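Local coordinates for protein 16 kDa salivary peptide (Culex quinquefasciatus, PDB 7KCG) that is of unknown function but, as a mosquito salivary protein with a ricin-type beta-trefoil fold, may bind sugars, at residues A[56-67]-A[78-88]; A[96-105]-A[134-142]. One frame throughout, in Å; residues are numbered along the deposited sequence.

Contact 1. Residues A[56-67]-A[78-88]. With FMT (formic acid), chain D.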
# COMPACT_ATOMS: atom_id res chain seq x y z
N ARG A 56 7.93 4.76 -3.69
CA ARG A 56 6.62 5.05 -4.24
C ARG A 56 5.96 3.75 -4.71
O ARG A 56 6.64 2.83 -5.18
CB ARG A 56 6.72 6.04 -5.40
CG ARG A 56 7.23 7.40 -4.96
CD ARG A 56 7.01 8.44 -6.05
NE ARG A 56 7.38 9.76 -5.58
CZ ARG A 56 6.53 10.75 -5.32
NH1 ARG A 56 5.22 10.58 -5.50
NH2 ARG A 56 7.01 11.92 -4.89
N ILE A 57 4.63 3.70 -4.59
CA ILE A 57 3.84 2.52 -4.93
C ILE A 57 2.76 2.96 -5.91
O ILE A 57 1.94 3.82 -5.58
CB ILE A 57 3.21 1.88 -3.69
CG1 ILE A 57 4.29 1.50 -2.66
CG2 ILE A 57 2.38 0.64 -4.05
CD1 ILE A 57 3.68 1.08 -1.30
N ARG A 58 2.75 2.36 -7.09
CA ARG A 58 1.81 2.70 -8.19
C ARG A 58 1.03 1.48 -8.67
O ARG A 58 1.62 0.46 -8.89
CB ARG A 58 2.58 3.29 -9.36
CG ARG A 58 1.70 4.02 -10.36
CD ARG A 58 2.52 4.67 -11.43
NE ARG A 58 3.36 5.75 -10.98
CZ ARG A 58 3.04 7.01 -11.04
NH1 ARG A 58 1.86 7.37 -11.50
NH2 ARG A 58 3.88 7.93 -10.64
N ASN A 59 -0.28 1.65 -8.83
CA ASN A 59 -1.19 0.59 -9.32
C ASN A 59 -0.96 0.45 -10.82
O ASN A 59 -1.22 1.38 -11.50
CB ASN A 59 -2.63 0.95 -9.07
CG ASN A 59 -3.58 -0.09 -9.60
OD1 ASN A 59 -3.95 -0.05 -10.76
ND2 ASN A 59 -3.98 -1.00 -8.75
N ASN A 60 -0.47 -0.71 -11.24
CA ASN A 60 -0.06 -1.05 -12.62
C ASN A 60 -1.18 -0.94 -13.64
O ASN A 60 -0.92 -0.56 -14.75
CB ASN A 60 0.32 -2.52 -12.70
CG ASN A 60 1.81 -2.72 -12.60
OD1 ASN A 60 2.48 -1.83 -12.16
ND2 ASN A 60 2.33 -3.85 -13.03
N LYS A 61 -2.39 -1.21 -13.21
CA LYS A 61 -3.55 -1.31 -14.09
C LYS A 61 -3.99 0.08 -14.53
O LYS A 61 -4.22 0.33 -15.72
CB LYS A 61 -4.70 -2.03 -13.39
N HIS A 62 -4.08 1.01 -13.57
CA HIS A 62 -4.48 2.38 -13.84
C HIS A 62 -3.33 3.37 -13.83
O HIS A 62 -3.52 4.52 -14.24
CB HIS A 62 -5.54 2.81 -12.81
CG HIS A 62 -6.83 2.09 -12.96
ND1 HIS A 62 -7.99 2.71 -13.39
CD2 HIS A 62 -7.16 0.79 -12.73
CE1 HIS A 62 -8.97 1.83 -13.42
NE2 HIS A 62 -8.50 0.66 -13.03
N GLY A 63 -2.14 2.96 -13.38
CA GLY A 63 -0.98 3.83 -13.36
C GLY A 63 -1.01 4.89 -12.28
O GLY A 63 -0.26 5.88 -12.38
N GLU A 64 -1.85 4.72 -11.27
CA GLU A 64 -2.11 5.73 -10.26
C GLU A 64 -1.31 5.46 -8.98
O GLU A 64 -1.13 4.30 -8.59
CB GLU A 64 -3.60 5.77 -9.95
CG GLU A 64 -4.44 6.17 -11.16
CD GLU A 64 -5.90 5.74 -11.04
OE1 GLU A 64 -6.29 5.16 -10.00
OE2 GLU A 64 -6.68 6.00 -11.99
N GLU A 65 -0.82 6.53 -8.36
CA GLU A 65 -0.00 6.42 -7.15
C GLU A 65 -0.85 6.17 -5.92
O GLU A 65 -1.92 6.75 -5.76
CB GLU A 65 0.80 7.69 -6.92
CG GLU A 65 1.98 7.92 -7.82
CD GLU A 65 2.87 9.03 -7.30
OE1 GLU A 65 2.42 10.21 -7.26
OE2 GLU A 65 4.02 8.73 -6.91
N LEU A 66 -0.35 5.31 -5.03
CA LEU A 66 -0.98 5.07 -3.75
C LEU A 66 -0.58 6.16 -2.76
O LEU A 66 0.60 6.46 -2.62
CB LEU A 66 -0.55 3.69 -3.22
CG LEU A 66 -1.24 3.25 -1.94
CD1 LEU A 66 -2.66 2.84 -2.27
CD2 LEU A 66 -0.46 2.09 -1.30
N PHE A 67 -1.55 6.76 -2.07
CA PHE A 67 -1.19 7.80 -1.12
C PHE A 67 -2.19 7.84 0.02
O PHE A 67 -3.29 7.30 -0.07
CB PHE A 67 -1.04 9.19 -1.78
CG PHE A 67 -2.36 9.85 -2.12
CD1 PHE A 67 -3.07 9.45 -3.24
CD2 PHE A 67 -2.84 10.90 -1.36
CE1 PHE A 67 -4.27 10.08 -3.57
CE2 PHE A 67 -4.05 11.53 -1.69
CZ PHE A 67 -4.75 11.12 -2.78
N VAL A 78 -6.97 5.98 2.33
CA VAL A 78 -5.89 5.61 1.43
C VAL A 78 -6.48 5.56 0.04
O VAL A 78 -7.46 4.84 -0.19
CB VAL A 78 -5.27 4.26 1.81
CG1 VAL A 78 -4.30 3.83 0.74
CG2 VAL A 78 -4.60 4.35 3.16
N PHE A 79 -5.89 6.31 -0.90
CA PHE A 79 -6.45 6.49 -2.24
C PHE A 79 -5.42 6.17 -3.31
O PHE A 79 -4.22 6.21 -3.09
CB PHE A 79 -6.88 7.95 -2.49
CG PHE A 79 -8.01 8.43 -1.64
CD1 PHE A 79 -9.20 7.74 -1.59
CD2 PHE A 79 -7.88 9.61 -0.92
CE1 PHE A 79 -10.24 8.21 -0.82
CE2 PHE A 79 -8.92 10.08 -0.15
CZ PHE A 79 -10.11 9.38 -0.11
N LEU A 80 -5.93 5.92 -4.52
CA LEU A 80 -5.17 6.04 -5.75
C LEU A 80 -5.43 7.42 -6.38
O LEU A 80 -6.57 7.88 -6.41
CB LEU A 80 -5.55 4.93 -6.73
CG LEU A 80 -5.22 3.51 -6.27
CD1 LEU A 80 -5.53 2.50 -7.35
CD2 LEU A 80 -3.75 3.46 -5.87
N TRP A 81 -4.37 8.06 -6.87
CA TRP A 81 -4.41 9.47 -7.31
C TRP A 81 -4.77 9.52 -8.80
O TRP A 81 -3.90 9.36 -9.66
CB TRP A 81 -3.07 10.12 -7.00
CG TRP A 81 -2.92 11.58 -7.31
CD1 TRP A 81 -1.89 12.15 -7.98
CD2 TRP A 81 -3.79 12.64 -6.91
NE1 TRP A 81 -2.08 13.51 -8.06
CE2 TRP A 81 -3.23 13.84 -7.40
CE3 TRP A 81 -4.98 12.71 -6.19
CZ2 TRP A 81 -3.83 15.08 -7.20
CZ3 TRP A 81 -5.57 13.94 -6.00
CH2 TRP A 81 -5.00 15.11 -6.51
N ILE A 82 -6.03 9.73 -9.16
CA ILE A 82 -6.44 9.66 -10.61
C ILE A 82 -5.81 10.77 -11.46
O ILE A 82 -5.43 10.48 -12.59
CB ILE A 82 -7.97 9.64 -10.75
CG1 ILE A 82 -8.60 8.58 -9.84
CG2 ILE A 82 -8.40 9.45 -12.19
CD1 ILE A 82 -10.10 8.50 -9.97
N LYS A 83 -5.65 11.96 -10.91
CA LYS A 83 -5.12 13.13 -11.67
C LYS A 83 -3.74 12.86 -12.28
O LYS A 83 -3.47 13.42 -13.35
CB LYS A 83 -5.10 14.35 -10.75
CG LYS A 83 -4.87 15.69 -11.43
CD LYS A 83 -5.72 16.80 -10.85
CE LYS A 83 -5.01 17.57 -9.76
NZ LYS A 83 -3.70 18.09 -10.21
N LYS A 84 -2.88 12.10 -11.62
CA LYS A 84 -1.55 11.72 -12.16
C LYS A 84 -0.50 12.82 -11.99
O LYS A 84 0.60 12.66 -12.52
CB LYS A 84 -1.64 10.98 -13.49
CG LYS A 84 -2.15 9.55 -13.39
CD LYS A 84 -2.00 8.78 -14.67
CE LYS A 84 -3.09 7.75 -14.85
NZ LYS A 84 -2.72 6.73 -15.85
N SER A 85 -0.82 13.87 -11.25
CA SER A 85 0.19 14.89 -10.88
C SER A 85 1.08 14.27 -9.81
O SER A 85 0.55 13.72 -8.88
CB SER A 85 -0.47 16.12 -10.35
OG SER A 85 -1.74 15.85 -9.82
N LEU A 86 2.39 14.37 -9.94
CA LEU A 86 3.27 13.73 -8.96
C LEU A 86 3.07 14.35 -7.59
O LEU A 86 3.11 15.58 -7.43
CB LEU A 86 4.71 13.85 -9.41
CG LEU A 86 5.70 12.89 -8.75
CD1 LEU A 86 5.38 11.44 -9.13
CD2 LEU A 86 7.12 13.27 -9.16
N ILE A 87 2.85 13.51 -6.58
CA ILE A 87 2.63 13.98 -5.22
C ILE A 87 3.99 14.17 -4.55
O ILE A 87 4.78 13.22 -4.47
CB ILE A 87 1.74 12.99 -4.44
CG1 ILE A 87 0.33 13.05 -5.01
CG2 ILE A 87 1.72 13.31 -2.95
CD1 ILE A 87 -0.67 12.14 -4.31
N ASN A 88 4.25 15.39 -4.08
CA ASN A 88 5.56 15.79 -3.60
C ASN A 88 5.58 16.17 -2.13
O ASN A 88 6.62 16.64 -1.64
CB ASN A 88 6.08 16.96 -4.46
CG ASN A 88 7.60 17.04 -4.48
OD1 ASN A 88 8.29 16.03 -4.34
ND2 ASN A 88 8.12 18.25 -4.65
C FMT D . 0.27 17.46 -3.57
O1 FMT D . 1.47 17.27 -3.60
O2 FMT D . -0.62 16.72 -4.16
O HOH W 1 2.04 10.25 -11.40
O HOH W 2 -1.43 9.04 -9.68
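F67 and F79 form an antiparallel hydrogen-bonded pair: F67 N gives to F79 O at 2.9 Å, and the return bond from F79 N to F67 O is equally short. Next along the strands, W81 N donates to E65 O, and water 2 bridges E65 N and W81 O. Aromatic and apolar contacts fill one face of this pairing. With chi1 at 75°, F67 CG sits between the backbone N and carbonyl carbon, and the ring reaches F79 CB and W81 CB; I87 CD1 lies over one face of the F67 ring in a CH-pi contact, 3.8 Å from its centroid. On the face of the sheet that carries L66 and L80, L66 CD1 packs against V78 CG1 (3.6 Å) and L80 CD2. Strands 64-69 and 76-81 thus form a hairpin of the beta-trefoil; the axes of 64-67 and 78-81 run 158° apart. Charged groups hold the loop that follows. Both terminal nitrogens of R56 donate to I87 O, NH1 at 2.9 Å and NH2 at 2.6 Å, the oxygen near the guanidinium plane, while NH1 also meets the syn lone pair of E65 OE2 in a salt bridge. K84 NZ reaches H62 O at 2.8 Å, and E64 OE1, against L80 CB, is paired with R35.

Contact 2. Residues A[96-105]-A[134-142]; sequences ITESGNPGYF and AKYEWRIVK
F105 and W138 exchange both backbone bonds of an antiparallel hydrogen-bonded pair. F105 N reaches W138 O at 2.6 Å, and W138 N returns a bond to F105 O at 2.8 Å. F105 O also lies at the edge of the W138 indole, near its plane, 3.5 Å from W138 CD1; the indole NE1 is satisfied outside the contact by L116 O.

E137 carries the polar side of the contact. With CG anti to the carbonyl carbon (chi1 -66°) and the chain extended beyond it, its carboxylate reaches the turn at 99-101. A salt bridge to R17 engages E137 OE1; E137 OE2 accepts from water 3, which in turn accepts from G100 N, both legs being 2.7 Å. The N101 side chain crosses the carboxylate at about a right angle. Beside it, S99 OG accepts from N101 N in an ST turn and donates to Y104 O from above the carbonyl plane; S99 N supplies a second bond to that oxygen from the same face. By contrast, I140 N is buried here without a partner in the model.

Side-chain contacts flank these bonds. Y104 CE1 rests on R139 CB at 3.7 Å, and in the apolar part I140 CD1 touches both I96 CG2 (3.9 Å) and F105 CD1. A type II turn, N101 to Y104, with G103 at positive phi, completes the 93-98/104-109 hairpin, and the pairing of strand 104-109 with the C-terminal strand 138-142 is part of the curled antiparallel sheet of a beta-trefoil.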
# COMPACT_ATOMS: atom_id res chain seq x y z
N ILE A 96 9.26 1.21 3.77
CA ILE A 96 8.95 -0.21 3.67
C ILE A 96 10.06 -0.96 4.40
O ILE A 96 11.20 -0.97 3.94
CB ILE A 96 8.83 -0.67 2.21
CG1 ILE A 96 7.78 0.19 1.48
CG2 ILE A 96 8.41 -2.13 2.16
CD1 ILE A 96 7.46 -0.27 0.08
N THR A 97 9.73 -1.55 5.54
CA THR A 97 10.72 -2.15 6.42
C THR A 97 10.29 -3.55 6.82
O THR A 97 9.10 -3.88 6.84
CB THR A 97 10.94 -1.29 7.68
OG1 THR A 97 9.68 -1.02 8.29
CG2 THR A 97 11.60 0.05 7.32
N GLU A 98 11.27 -4.36 7.16
CA GLU A 98 10.94 -5.74 7.52
C GLU A 98 10.14 -5.73 8.80
O GLU A 98 10.48 -5.03 9.68
CB GLU A 98 12.21 -6.52 7.77
CG GLU A 98 13.06 -6.63 6.54
CD GLU A 98 14.47 -7.13 6.76
OE1 GLU A 98 14.88 -7.31 7.92
OE2 GLU A 98 15.14 -7.33 5.77
N SER A 99 9.10 -6.54 8.84
CA SER A 99 8.39 -6.84 10.07
C SER A 99 9.11 -7.97 10.80
O SER A 99 10.13 -8.49 10.33
CB SER A 99 6.95 -7.23 9.79
OG SER A 99 6.88 -8.60 9.44
N GLY A 100 8.55 -8.40 11.93
CA GLY A 100 9.14 -9.50 12.69
C GLY A 100 8.98 -10.86 12.04
O GLY A 100 9.70 -11.80 12.40
N ASN A 101 8.05 -10.99 11.09
CA ASN A 101 7.69 -12.21 10.38
C ASN A 101 8.33 -12.23 9.01
O ASN A 101 8.20 -11.26 8.25
CB ASN A 101 6.17 -12.31 10.25
CG ASN A 101 5.47 -12.36 11.61
OD1 ASN A 101 5.34 -11.35 12.29
ND2 ASN A 101 5.01 -13.55 11.99
N PRO A 102 9.02 -13.32 8.68
CA PRO A 102 9.86 -13.35 7.47
C PRO A 102 9.06 -13.17 6.19
O PRO A 102 8.01 -13.78 5.99
CB PRO A 102 10.50 -14.74 7.53
CG PRO A 102 10.48 -15.09 8.97
CD PRO A 102 9.23 -14.51 9.53
N GLY A 103 9.59 -12.33 5.30
CA GLY A 103 8.94 -12.01 4.05
C GLY A 103 7.84 -10.97 4.13
O GLY A 103 7.35 -10.52 3.08
N TYR A 104 7.41 -10.58 5.33
CA TYR A 104 6.36 -9.58 5.48
C TYR A 104 6.97 -8.23 5.84
O TYR A 104 7.94 -8.15 6.60
CB TYR A 104 5.33 -9.97 6.53
CG TYR A 104 4.52 -11.18 6.15
CD1 TYR A 104 3.36 -11.05 5.41
CD2 TYR A 104 4.92 -12.47 6.53
CE1 TYR A 104 2.61 -12.15 5.04
CE2 TYR A 104 4.17 -13.59 6.18
CZ TYR A 104 3.00 -13.42 5.44
OH TYR A 104 2.24 -14.50 5.08
N PHE A 105 6.37 -7.17 5.31
CA PHE A 105 6.86 -5.82 5.53
C PHE A 105 5.75 -4.96 6.12
O PHE A 105 4.56 -5.22 5.93
CB PHE A 105 7.34 -5.17 4.22
CG PHE A 105 8.47 -5.91 3.56
CD1 PHE A 105 8.23 -7.03 2.78
CD2 PHE A 105 9.78 -5.49 3.73
CE1 PHE A 105 9.29 -7.73 2.18
CE2 PHE A 105 10.85 -6.17 3.13
CZ PHE A 105 10.60 -7.29 2.36
N ALA A 134 -0.53 -8.66 12.74
CA ALA A 134 -0.56 -9.19 11.38
C ALA A 134 -1.38 -8.33 10.43
O ALA A 134 -1.18 -8.42 9.21
CB ALA A 134 -1.11 -10.61 11.37
N LYS A 135 -2.32 -7.53 10.94
CA LYS A 135 -3.15 -6.68 10.09
C LYS A 135 -2.33 -5.62 9.36
O LYS A 135 -2.80 -5.06 8.37
CB LYS A 135 -4.24 -5.99 10.92
CG LYS A 135 -5.03 -6.94 11.85
CD LYS A 135 -5.77 -6.14 12.94
CE LYS A 135 -6.27 -7.04 14.07
NZ LYS A 135 -6.99 -6.27 15.14
N TYR A 136 -1.14 -5.32 9.87
CA TYR A 136 -0.23 -4.33 9.32
C TYR A 136 0.86 -4.93 8.44
O TYR A 136 1.72 -4.19 7.95
CB TYR A 136 0.43 -3.54 10.47
CG TYR A 136 -0.53 -2.75 11.32
CD1 TYR A 136 -1.13 -3.30 12.44
CD2 TYR A 136 -0.83 -1.43 11.01
CE1 TYR A 136 -2.02 -2.57 13.22
CE2 TYR A 136 -1.71 -0.68 11.78
CZ TYR A 136 -2.30 -1.26 12.89
OH TYR A 136 -3.18 -0.52 13.66
N GLU A 137 0.87 -6.24 8.25
CA GLU A 137 2.02 -6.92 7.66
C GLU A 137 1.68 -7.32 6.24
O GLU A 137 0.59 -7.83 5.98
CB GLU A 137 2.43 -8.13 8.51
CG GLU A 137 2.95 -7.70 9.89
CD GLU A 137 3.33 -8.88 10.78
OE1 GLU A 137 2.76 -9.97 10.58
OE2 GLU A 137 4.17 -8.69 11.68
N TRP A 138 2.61 -7.07 5.32
CA TRP A 138 2.36 -7.23 3.90
C TRP A 138 3.46 -8.04 3.24
O TRP A 138 4.65 -7.72 3.39
CB TRP A 138 2.24 -5.86 3.21
CG TRP A 138 1.20 -5.01 3.83
CD1 TRP A 138 1.32 -4.24 4.94
CD2 TRP A 138 -0.16 -4.86 3.39
NE1 TRP A 138 0.12 -3.60 5.22
CE2 TRP A 138 -0.80 -3.97 4.27
CE3 TRP A 138 -0.90 -5.39 2.32
CZ2 TRP A 138 -2.14 -3.57 4.12
CZ3 TRP A 138 -2.23 -5.00 2.17
CH2 TRP A 138 -2.83 -4.11 3.06
N ARG A 139 3.06 -9.04 2.46
CA ARG A 139 4.01 -9.84 1.69
C ARG A 139 4.19 -9.23 0.31
O ARG A 139 3.22 -9.13 -0.45
CB ARG A 139 3.56 -11.30 1.58
CG ARG A 139 4.58 -12.18 0.83
CD ARG A 139 4.25 -13.67 0.93
NE ARG A 139 3.51 -14.16 -0.24
CZ ARG A 139 2.62 -15.16 -0.21
NH1 ARG A 139 2.33 -15.77 0.94
NH2 ARG A 139 2.01 -15.53 -1.33
N ILE A 140 5.42 -8.86 -0.03
CA ILE A 140 5.74 -8.16 -1.27
C ILE A 140 6.63 -9.06 -2.10
O ILE A 140 7.77 -9.35 -1.71
CB ILE A 140 6.42 -6.81 -1.00
CG1 ILE A 140 5.49 -5.92 -0.17
CG2 ILE A 140 6.81 -6.14 -2.31
CD1 ILE A 140 6.12 -4.60 0.26
N VAL A 141 6.13 -9.51 -3.26
CA VAL A 141 6.84 -10.48 -4.09
C VAL A 141 6.95 -9.95 -5.52
O VAL A 141 5.99 -9.37 -6.05
CB VAL A 141 6.13 -11.85 -4.09
CG1 VAL A 141 6.97 -12.87 -4.86
CG2 VAL A 141 5.87 -12.33 -2.67
N LYS A 142 8.11 -10.18 -6.15
CA LYS A 142 8.29 -9.82 -7.55
C LYS A 142 7.31 -10.58 -8.44
O LYS A 142 6.93 -11.72 -8.15
CB LYS A 142 9.73 -10.11 -7.99
CG LYS A 142 10.77 -9.22 -7.33
CD LYS A 142 12.17 -9.58 -7.79
O HOH W 3 6.26 -8.18 13.36

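How the contacts relate
From the N terminus, the chain first reaches contact 1, which closes the short excursion between 56-67 and 78-88 and ties strand 64-69 to strand 76-81. Strand 93-98 is the next strand, and contact 2 then opens; its longer loop, which includes the small two-stranded sheet 115-118/125-128, closes when strand 138-142 pairs with strand 104-109. The two contacts are therefore in series, neither nested nor crossed. Their centres are about 21 Å apart, on opposite sides of the chain's centre, yet one sheet joins them: strands 54-59 and 93-98 are neighbours, and I57 CD1 packs 4.3 Å from I96 CD1. Strand 12-16, beside strand 138-142, links the N-terminal region to contact 2.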